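Local coordinates for fructosyl amine: oxygen oxidoreductase (Aspergillus fumigatus, PDB 3DJE), which oxidatively deglycates fructosyl amino acids as an FAD-dependent amadoriase, a flavoenzyme of the MSOX/MTOX family, at residues Met98-Gln103 with Asn259-Phe264; Glu123-Glu128 with Gly145-Phe150. One frame throughout, in Å; residues are numbered along the deposited sequence.

Contact 1 (Met98-Gln103 with Asn259-Phe264); sequences MSACSQ and NIERGF. With FSA (1-S-(carboxymethyl)-1-thio-beta-D-fructopyranose), chain D.
Glu261 reaches across to Cys101 and Ser102 from the tight turn that links strands 256-259 and 263-265, beside a parallel bridge between Ser99 and Asn259 in the mixed sheet of this flavoenzyme. Its chain runs extended beyond CG (chi2 -173°), a length that delivers the carboxylate to the loop after strand 96-100. There Glu261 OE2 accepts from two backbone amides: Ser102 N approaches on the syn lone pair at 2.7 Å, Cys101 N on the anti side and somewhat out of the carboxylate plane. The other oxygen, OE1, takes the hydroxyl of Ser102, the N-cap of helix 103-113. Arg262 and Gly263 form a classic beta bulge opposite Asn259, which suits the start of the turn because its amide works both ways: OD1 accepts from Glu261 N, closing an Asx turn, while Asn259 ND2 gives a weak bond to Cys101 SG at 3.5 Å. That same sulfur lies over one face of the Arg262 guanidinium, toward its rim. Next to the bridge, Ile260 and the selenomethionine Met98 cross at about a right angle. Bends at chi2 and chi3 fold the Met98 chain back and bring its terminal methyl CE within 3.6 Å of Ile260 CG2.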
HETATM    1  N   MSE A  98       4.268 -12.209  13.353  1.00 12.55           N
HETATM    2  CA  MSE A  98       2.942 -11.582  13.449  1.00 13.97           C
HETATM    3  C   MSE A  98       2.399 -11.817  14.858  1.00 13.62           C
HETATM    4  O   MSE A  98       2.307 -12.960  15.296  1.00 12.98           O
HETATM    5  CB  MSE A  98       1.995 -12.199  12.421  1.00 15.25           C
HETATM    6  CG  MSE A  98       2.332 -11.836  10.981  1.00 18.29           C
HETATM    7 SE   MSE A  98       2.013  -9.958  10.703  1.00 34.31          SE
HETATM    8  CE  MSE A  98       0.061  -9.949  10.904  1.00 26.71           C
ATOM      9  N   SER A  99       2.052 -10.744  15.560  1.00 12.90           N
ATOM     10  CA  SER A  99       1.704 -10.848  16.988  1.00 13.27           C
ATOM     11  C   SER A  99       0.604  -9.868  17.372  1.00 14.00           C
ATOM     12  O   SER A  99       0.252  -8.987  16.585  1.00 13.22           O
ATOM     13  CB  SER A  99       2.942 -10.608  17.851  1.00 13.67           C
ATOM     14  OG  SER A  99       3.469  -9.320  17.617  1.00 15.26           O
ATOM     15  N   ALA A 100       0.049 -10.056  18.569  1.00 14.35           N
ATOM     16  CA  ALA A 100      -0.962  -9.157  19.126  1.00 15.02           C
ATOM     17  C   ALA A 100      -0.896  -9.244  20.648  1.00 16.39           C
ATOM     18  O   ALA A 100      -0.052  -9.959  21.190  1.00 16.47           O
ATOM     19  CB  ALA A 100      -2.362  -9.517  18.612  1.00 14.68           C
ATOM     20  N   CYS A 101      -1.767  -8.498  21.325  1.00 17.48           N
ATOM     21  CA  CYS A 101      -1.731  -8.427  22.794  1.00 19.07           C
ATOM     22  C   CYS A 101      -3.084  -8.709  23.459  1.00 19.26           C
ATOM     23  O   CYS A 101      -3.177  -9.525  24.397  1.00 20.62           O
ATOM     24  CB  CYS A 101      -1.239  -7.060  23.233  1.00 19.41           C
ATOM     25  SG  CYS A 101       0.440  -6.700  22.739  1.00 21.60           S
ATOM     26  N   SER A 102      -4.119  -8.022  22.993  1.00 20.00           N
ATOM     27  CA  SER A 102      -5.453  -8.124  23.593  1.00 20.20           C
ATOM     28  C   SER A 102      -6.219  -9.332  23.061  1.00 20.90           C
ATOM     29  O   SER A 102      -5.840  -9.930  22.040  1.00 20.48           O
ATOM     30  CB  SER A 102      -6.241  -6.831  23.339  1.00 19.91           C
ATOM     31  OG  SER A 102      -6.692  -6.759  21.991  1.00 20.40           O
ATOM     32  N   GLN A 103      -7.306  -9.698  23.736  1.00 21.50           N
ATOM     33  CA  GLN A 103      -8.118 -10.803  23.244  1.00 22.35           C
ATOM     34  C   GLN A 103      -8.705 -10.492  21.870  1.00 21.94           C
ATOM     35  O   GLN A 103      -8.690 -11.350  20.986  1.00 22.10           O
ATOM     36  CB  GLN A 103      -9.222 -11.205  24.224  1.00 23.16           C
ATOM     37  CG  GLN A 103      -9.923 -12.517  23.833  1.00 25.72           C
ATOM     38  CD  GLN A 103      -8.939 -13.666  23.602  1.00 28.86           C
ATOM     39  OE1 GLN A 103      -8.262 -14.115  24.532  1.00 31.68           O
ATOM     40  NE2 GLN A 103      -8.850 -14.135  22.361  1.00 29.39           N
ATOM     41  N   ASN A 259       3.443  -6.281  15.221  1.00 13.02           N
ATOM     42  CA  ASN A 259       2.354  -6.502  16.173  1.00 12.97           C
ATOM     43  C   ASN A 259       1.196  -5.641  15.711  1.00 12.87           C
ATOM     44  O   ASN A 259       1.334  -4.417  15.572  1.00 13.32           O
ATOM     45  CB  ASN A 259       2.779  -6.150  17.604  1.00 12.84           C
ATOM     46  CG  ASN A 259       1.675  -6.398  18.628  1.00 13.74           C
ATOM     47  OD1 ASN A 259       0.588  -5.837  18.533  1.00 15.59           O
ATOM     48  ND2 ASN A 259       1.974  -7.214  19.639  1.00 14.95           N
ATOM     49  N   ILE A 260       0.060  -6.286  15.484  1.00 13.12           N
ATOM     50  CA  ILE A 260      -1.078  -5.626  14.847  1.00 12.89           C
ATOM     51  C   ILE A 260      -1.780  -4.619  15.764  1.00 13.25           C
ATOM     52  O   ILE A 260      -2.686  -3.914  15.328  1.00 13.17           O
ATOM     53  CB  ILE A 260      -2.066  -6.649  14.243  1.00 13.56           C
ATOM     54  CG1 ILE A 260      -2.810  -7.425  15.337  1.00 14.14           C
ATOM     55  CG2 ILE A 260      -1.320  -7.600  13.304  1.00 13.02           C
ATOM     56  CD1 ILE A 260      -3.911  -8.332  14.809  1.00 13.58           C
ATOM     57  N   GLU A 261      -1.340  -4.551  17.018  1.00 13.34           N
ATOM     58  CA  GLU A 261      -1.845  -3.552  17.962  1.00 14.22           C
ATOM     59  C   GLU A 261      -0.804  -2.526  18.393  1.00 14.82           C
ATOM     60  O   GLU A 261      -1.078  -1.697  19.270  1.00 15.68           O
ATOM     61  CB  GLU A 261      -2.382  -4.257  19.216  1.00 13.97           C
ATOM     62  CG  GLU A 261      -3.547  -5.182  18.933  1.00 15.89           C
ATOM     63  CD  GLU A 261      -4.147  -5.707  20.201  1.00 17.77           C
ATOM     64  OE1 GLU A 261      -4.956  -4.970  20.826  1.00 18.78           O
ATOM     65  OE2 GLU A 261      -3.803  -6.844  20.563  1.00 17.53           O
ATOM     66  N   ARG A 262       0.391  -2.577  17.807  1.00 14.58           N
ATOM     67  CA  ARG A 262       1.463  -1.689  18.229  1.00 14.40           C
ATOM     68  C   ARG A 262       2.184  -1.074  17.038  1.00 14.36           C
ATOM     69  O   ARG A 262       2.400   0.136  16.980  1.00 14.57           O
ATOM     70  CB  ARG A 262       2.479  -2.429  19.112  1.00 14.54           C
ATOM     71  CG  ARG A 262       1.886  -3.073  20.368  1.00 15.83           C
ATOM     72  CD  ARG A 262       1.528  -2.002  21.399  1.00 19.57           C
ATOM     73  NE  ARG A 262       1.166  -2.610  22.681  1.00 22.34           N
ATOM     74  CZ  ARG A 262      -0.072  -2.915  23.061  1.00 24.82           C
ATOM     75  NH1 ARG A 262      -1.108  -2.662  22.271  1.00 24.34           N
ATOM     76  NH2 ARG A 262      -0.277  -3.482  24.251  1.00 25.78           N
ATOM     77  N   GLY A 263       2.572  -1.914  16.089  1.00 13.58           N
ATOM     78  CA  GLY A 263       3.382  -1.434  14.985  1.00 13.32           C
ATOM     79  C   GLY A 263       4.375  -2.456  14.476  1.00 12.93           C
ATOM     80  O   GLY A 263       4.368  -3.632  14.870  1.00 12.65           O
ATOM     81  N   PHE A 264       5.242  -1.994  13.589  1.00 11.95           N
ATOM     82  CA  PHE A 264       6.195  -2.885  12.969  1.00 11.54           C
ATOM     83  C   PHE A 264       7.440  -2.163  12.499  1.00 11.59           C
ATOM     84  O   PHE A 264       7.461  -0.934  12.365  1.00 11.68           O
ATOM     85  CB  PHE A 264       5.549  -3.662  11.812  1.00 11.85           C
ATOM     86  CG  PHE A 264       4.967  -2.794  10.725  1.00 12.81           C
ATOM     87  CD1 PHE A 264       5.736  -2.415   9.613  1.00 12.97           C
ATOM     88  CD2 PHE A 264       3.633  -2.389  10.791  1.00 13.11           C
ATOM     89  CE1 PHE A 264       5.176  -1.635   8.581  1.00 13.71           C
ATOM     90  CE2 PHE A 264       3.063  -1.603   9.777  1.00 14.22           C
ATOM     91  CZ  PHE A 264       3.842  -1.221   8.665  1.00 14.16           C
TER
HETATM   92  OAB FSA D 501      -0.215  -6.084   3.894  1.00 21.90           O
HETATM   93  CAL FSA D 501       0.622  -6.244   4.809  1.00 22.15           C
HETATM   94  OAA FSA D 501       1.122  -7.368   5.068  1.00 24.18           O
HETATM   95  CAH FSA D 501       1.058  -5.078   5.675  1.00 19.02           C
HETATM   96  SAK FSA D 501       0.156  -3.603   5.326  1.00 17.22           S
HETATM   97  C1  FSA D 501       0.929  -2.628   6.587  1.00 15.24           C
HETATM   98  C2  FSA D 501       0.057  -1.421   6.961  1.00 14.53           C
HETATM   99  O2  FSA D 501       0.865  -0.422   7.606  1.00 15.28           O
HETATM  100  C3  FSA D 501      -1.081  -1.830   7.902  1.00 14.63           C
HETATM  101  O3  FSA D 501      -0.548  -2.270   9.160  1.00 16.16           O
HETATM  102  C4  FSA D 501      -2.104  -0.705   8.092  1.00 13.28           C
HETATM  103  O4  FSA D 501      -3.237  -1.204   8.821  1.00 14.22           O
HETATM  104  C5  FSA D 501      -2.596  -0.150   6.751  1.00 12.33           C
HETATM  105  O5  FSA D 501      -3.424  -1.099   6.075  1.00 12.84           O
HETATM  106  C6  FSA D 501      -1.400   0.229   5.890  1.00 13.35           C
HETATM  107  O6  FSA D 501      -0.533  -0.909   5.744  1.00 13.74           O

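Contact 2 (Glu123-Glu128 with Gly145-Phe150)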
ATOM      1  N   GLU A 123       4.994 -20.751  17.606  1.00 17.93           N
ATOM      2  CA  GLU A 123       4.190 -19.936  18.512  1.00 18.93           C
ATOM      3  C   GLU A 123       5.082 -19.315  19.586  1.00 19.18           C
ATOM      4  O   GLU A 123       5.855 -20.026  20.237  1.00 19.40           O
ATOM      5  CB  GLU A 123       3.090 -20.784  19.157  1.00 20.28           C
ATOM      6  CG  GLU A 123       2.139 -20.013  20.038  1.00 23.60           C
ATOM      7  CD  GLU A 123       1.093 -20.916  20.660  1.00 28.89           C
ATOM      8  OE1 GLU A 123       0.315 -21.541  19.898  1.00 30.94           O
ATOM      9  OE2 GLU A 123       1.064 -21.010  21.911  1.00 32.03           O
ATOM     10  N   LEU A 124       4.980 -17.997  19.763  1.00 18.66           N
ATOM     11  CA  LEU A 124       5.783 -17.282  20.757  1.00 19.37           C
ATOM     12  C   LEU A 124       4.874 -16.681  21.813  1.00 19.44           C
ATOM     13  O   LEU A 124       3.928 -15.959  21.485  1.00 19.13           O
ATOM     14  CB  LEU A 124       6.618 -16.164  20.121  1.00 19.32           C
ATOM     15  CG  LEU A 124       7.795 -16.500  19.200  1.00 20.03           C
ATOM     16  CD1 LEU A 124       7.351 -16.981  17.866  1.00 23.29           C
ATOM     17  CD2 LEU A 124       8.667 -15.259  19.014  1.00 20.38           C
ATOM     18  N   THR A 125       5.171 -16.975  23.080  1.00 19.98           N
ATOM     19  CA  THR A 125       4.342 -16.526  24.201  1.00 21.52           C
ATOM     20  C   THR A 125       5.149 -15.910  25.346  1.00 21.78           C
ATOM     21  O   THR A 125       4.564 -15.340  26.274  1.00 22.33           O
ATOM     22  CB  THR A 125       3.514 -17.695  24.793  1.00 21.83           C
ATOM     23  OG1 THR A 125       4.409 -18.748  25.185  1.00 23.31           O
ATOM     24  CG2 THR A 125       2.498 -18.225  23.775  1.00 23.21           C
ATOM     25  N   ARG A 126       6.474 -16.035  25.289  1.00 22.07           N
ATOM     26  CA  ARG A 126       7.359 -15.529  26.351  1.00 23.02           C
ATOM     27  C   ARG A 126       8.327 -14.488  25.799  1.00 22.43           C
ATOM     28  O   ARG A 126       8.841 -14.671  24.696  1.00 22.16           O
ATOM     29  CB  ARG A 126       8.172 -16.677  26.970  1.00 22.86           C
ATOM     30  CG  ARG A 126       7.347 -17.792  27.598  1.00 24.79           C
ATOM     31  CD  ARG A 126       8.230 -18.836  28.274  1.00 25.61           C
ATOM     32  NE  ARG A 126       9.277 -19.378  27.400  1.00 30.36           N
ATOM     33  CZ  ARG A 126       9.098 -20.340  26.494  1.00 32.11           C
ATOM     34  NH1 ARG A 126       7.899 -20.891  26.305  1.00 34.43           N
ATOM     35  NH2 ARG A 126      10.126 -20.748  25.765  1.00 33.21           N
ATOM     36  N   PRO A 127       8.589 -13.403  26.564  1.00 22.47           N
ATOM     37  CA  PRO A 127       9.525 -12.350  26.117  1.00 22.18           C
ATOM     38  C   PRO A 127      10.866 -12.865  25.572  1.00 22.45           C
ATOM     39  O   PRO A 127      11.317 -12.388  24.528  1.00 22.38           O
ATOM     40  CB  PRO A 127       9.707 -11.479  27.368  1.00 22.36           C
ATOM     41  CG  PRO A 127       8.411 -11.630  28.101  1.00 22.48           C
ATOM     42  CD  PRO A 127       7.989 -13.075  27.872  1.00 22.43           C
ATOM     43  N   GLU A 128      11.487 -13.839  26.244  1.00 22.27           N
ATOM     44  CA  GLU A 128      12.768 -14.397  25.777  1.00 22.66           C
ATOM     45  C   GLU A 128      12.697 -14.966  24.352  1.00 21.42           C
ATOM     46  O   GLU A 128      13.685 -14.942  23.616  1.00 21.33           O
ATOM     47  CB  GLU A 128      13.299 -15.462  26.750  1.00 22.81           C
ATOM     48  CG  GLU A 128      12.424 -16.713  26.834  1.00 24.87           C
ATOM     49  CD  GLU A 128      12.975 -17.780  27.769  1.00 26.45           C
ATOM     50  OE1 GLU A 128      14.182 -17.729  28.109  1.00 31.69           O
ATOM     51  OE2 GLU A 128      12.187 -18.679  28.161  1.00 31.82           O
ATOM     52  N   GLY A 145       3.098  -8.714  27.170  1.00 19.32           N
ATOM     53  CA  GLY A 145       1.848  -9.289  26.699  1.00 18.66           C
ATOM     54  C   GLY A 145       1.827  -9.722  25.237  1.00 18.06           C
ATOM     55  O   GLY A 145       0.792 -10.172  24.753  1.00 18.57           O
ATOM     56  N   TRP A 146       2.945  -9.577  24.520  1.00 17.08           N
ATOM     57  CA  TRP A 146       2.980  -9.999  23.106  1.00 16.17           C
ATOM     58  C   TRP A 146       2.836 -11.510  22.998  1.00 16.23           C
ATOM     59  O   TRP A 146       3.484 -12.256  23.732  1.00 16.22           O
ATOM     60  CB  TRP A 146       4.295  -9.601  22.436  1.00 15.26           C
ATOM     61  CG  TRP A 146       4.480  -8.151  22.138  1.00 15.06           C
ATOM     62  CD1 TRP A 146       4.178  -7.083  22.948  1.00 15.81           C
ATOM     63  CD2 TRP A 146       5.078  -7.602  20.960  1.00 15.25           C
ATOM     64  NE1 TRP A 146       4.540  -5.905  22.334  1.00 15.82           N
ATOM     65  CE2 TRP A 146       5.095  -6.196  21.112  1.00 16.47           C
ATOM     66  CE3 TRP A 146       5.587  -8.164  19.777  1.00 16.25           C
ATOM     67  CZ2 TRP A 146       5.604  -5.339  20.121  1.00 15.75           C
ATOM     68  CZ3 TRP A 146       6.102  -7.313  18.800  1.00 14.83           C
ATOM     69  CH2 TRP A 146       6.101  -5.923  18.972  1.00 14.18           C
ATOM     70  N   LYS A 147       1.979 -11.952  22.081  1.00 15.90           N
ATOM     71  CA  LYS A 147       1.846 -13.349  21.744  1.00 16.17           C
ATOM     72  C   LYS A 147       1.732 -13.411  20.238  1.00 15.30           C
ATOM     73  O   LYS A 147       1.021 -12.602  19.635  1.00 14.91           O
ATOM     74  CB  LYS A 147       0.574 -13.935  22.348  1.00 16.83           C
ATOM     75  CG  LYS A 147       0.467 -15.437  22.172  1.00 20.91           C
ATOM     76  CD  LYS A 147      -0.844 -15.991  22.715  1.00 26.10           C
ATOM     77  CE  LYS A 147      -0.994 -17.465  22.353  1.00 27.98           C
ATOM     78  NZ  LYS A 147      -1.336 -17.665  20.922  1.00 31.76           N
ATOM     79  N   GLY A 148       2.397 -14.367  19.615  1.00 14.83           N
ATOM     80  CA  GLY A 148       2.320 -14.398  18.162  1.00 14.69           C
ATOM     81  C   GLY A 148       2.880 -15.625  17.505  1.00 14.50           C
ATOM     82  O   GLY A 148       3.164 -16.633  18.171  1.00 14.10           O
ATOM     83  N   TYR A 149       3.041 -15.514  16.189  1.00 14.26           N
ATOM     84  CA  TYR A 149       3.481 -16.618  15.344  1.00 14.92           C
ATOM     85  C   TYR A 149       4.614 -16.176  14.446  1.00 14.83           C
ATOM     86  O   TYR A 149       4.505 -15.156  13.756  1.00 14.77           O
ATOM     87  CB  TYR A 149       2.327 -17.124  14.484  1.00 16.53           C
ATOM     88  CG  TYR A 149       1.183 -17.641  15.311  1.00 18.64           C
ATOM     89  CD1 TYR A 149       1.249 -18.905  15.901  1.00 20.07           C
ATOM     90  CD2 TYR A 149       0.051 -16.857  15.536  1.00 20.16           C
ATOM     91  CE1 TYR A 149       0.197 -19.383  16.690  1.00 22.20           C
ATOM     92  CE2 TYR A 149      -1.003 -17.325  16.317  1.00 22.23           C
ATOM     93  CZ  TYR A 149      -0.923 -18.583  16.887  1.00 20.96           C
ATOM     94  OH  TYR A 149      -1.981 -19.033  17.654  1.00 23.26           O
ATOM     95  N   PHE A 150       5.698 -16.947  14.451  1.00 13.86           N
ATOM     96  CA  PHE A 150       6.861 -16.637  13.628  1.00 13.19           C
ATOM     97  C   PHE A 150       6.933 -17.524  12.396  1.00 13.29           C
ATOM     98  O   PHE A 150       6.943 -18.750  12.511  1.00 12.83           O
ATOM     99  CB  PHE A 150       8.155 -16.757  14.448  1.00 13.73           C
ATOM    100  CG  PHE A 150       9.405 -16.402  13.681  1.00 14.52           C
ATOM    101  CD1 PHE A 150       9.552 -15.143  13.083  1.00 14.52           C
ATOM    102  CD2 PHE A 150      10.452 -17.322  13.565  1.00 16.59           C
ATOM    103  CE1 PHE A 150      10.716 -14.817  12.371  1.00 15.13           C
ATOM    104  CE2 PHE A 150      11.633 -16.999  12.853  1.00 17.13           C
ATOM    105  CZ  PHE A 150      11.761 -15.746  12.258  1.00 16.94           C
TER
HETATM  106  O   HOH W   1       2.131 -13.619  26.081  1.00 45.55           O
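Leu124, Glu123 and Lys147 bury the most surface where strand 122-124 runs antiparallel to strand 147-151. Leu124 forms a hydrogen-bonded pair with Gly148: Leu124 N donates to Gly148 O at 2.8 Å in a nearly straight bond (177°), and Gly148 N returns one to Leu124 O. Its side chain lies on the face where Gly148 has no side chain to compete, and Leu124 CD1 reaches Phe150 CB at 3.5 Å. Leu97 and Leu133 also touch Leu124, an apolar setting that suits a buried leucine.

Glu123 pairs with Tyr149 in the next, non-hydrogen-bonded position, on the other face of the sheet. With CG anti to the backbone N (chi1 -176°) and the chain extended beyond it, the glutamate runs alongside the tyrosine, both pointing the same way. Glu123 CG, a methylene, packs on Tyr149 CE1 at 3.9 Å, and the carboxylate plane stands almost perpendicular to the ring. The carboxylate also approaches the lysine: Glu123 OE2 is 4.2 Å from Lys147 NZ, too far for a salt bridge, though the opposite charges probably still attract.

Lys147 lies opposite Thr125 and offers it its aliphatic part: the methyl Thr125 CG2 lies 3.8 Å from Lys147 CG as the two side chains run side by side. Long and flexible, lysine can pack through its methylenes and still carry its amine toward Glu123. Beyond this point the backbones diverge, and a water donates to both Thr125 O and Trp146 O, two acceptors that cannot bond each other, so the water supplies both hydrogens. The arrangement is a short antiparallel beta pairing of an edge strand with its neighbour, ending where a water bridges the two separating backbones as one chain turns toward helix 127-131.

Overall arrangement
Contacts 1 and 2 are two joins of one mixed sheet, 10 Å apart between centres, with contact 2 nested inside the loop that contact 1 closes. The strand order is 122-124, 147-151, 96-100, 256-259, so the pairing of strands 147-151 and 96-100 separates them. Met98 O to Tyr149 N (2.8 Å) and Ala100 N to Lys147 O (2.9 Å) are probable hydrogen bonds joining the two contacts. Contact 1 is nearer the catalytic centre: FSA O2 lies at the edge of the Phe264 ring, in its plane, 3.3 Å from Phe264 CZ, and the Met98 side chain is about 9 Å from FAD. In contact 2, the Trp146 side chain remains about 12 Å from FSA.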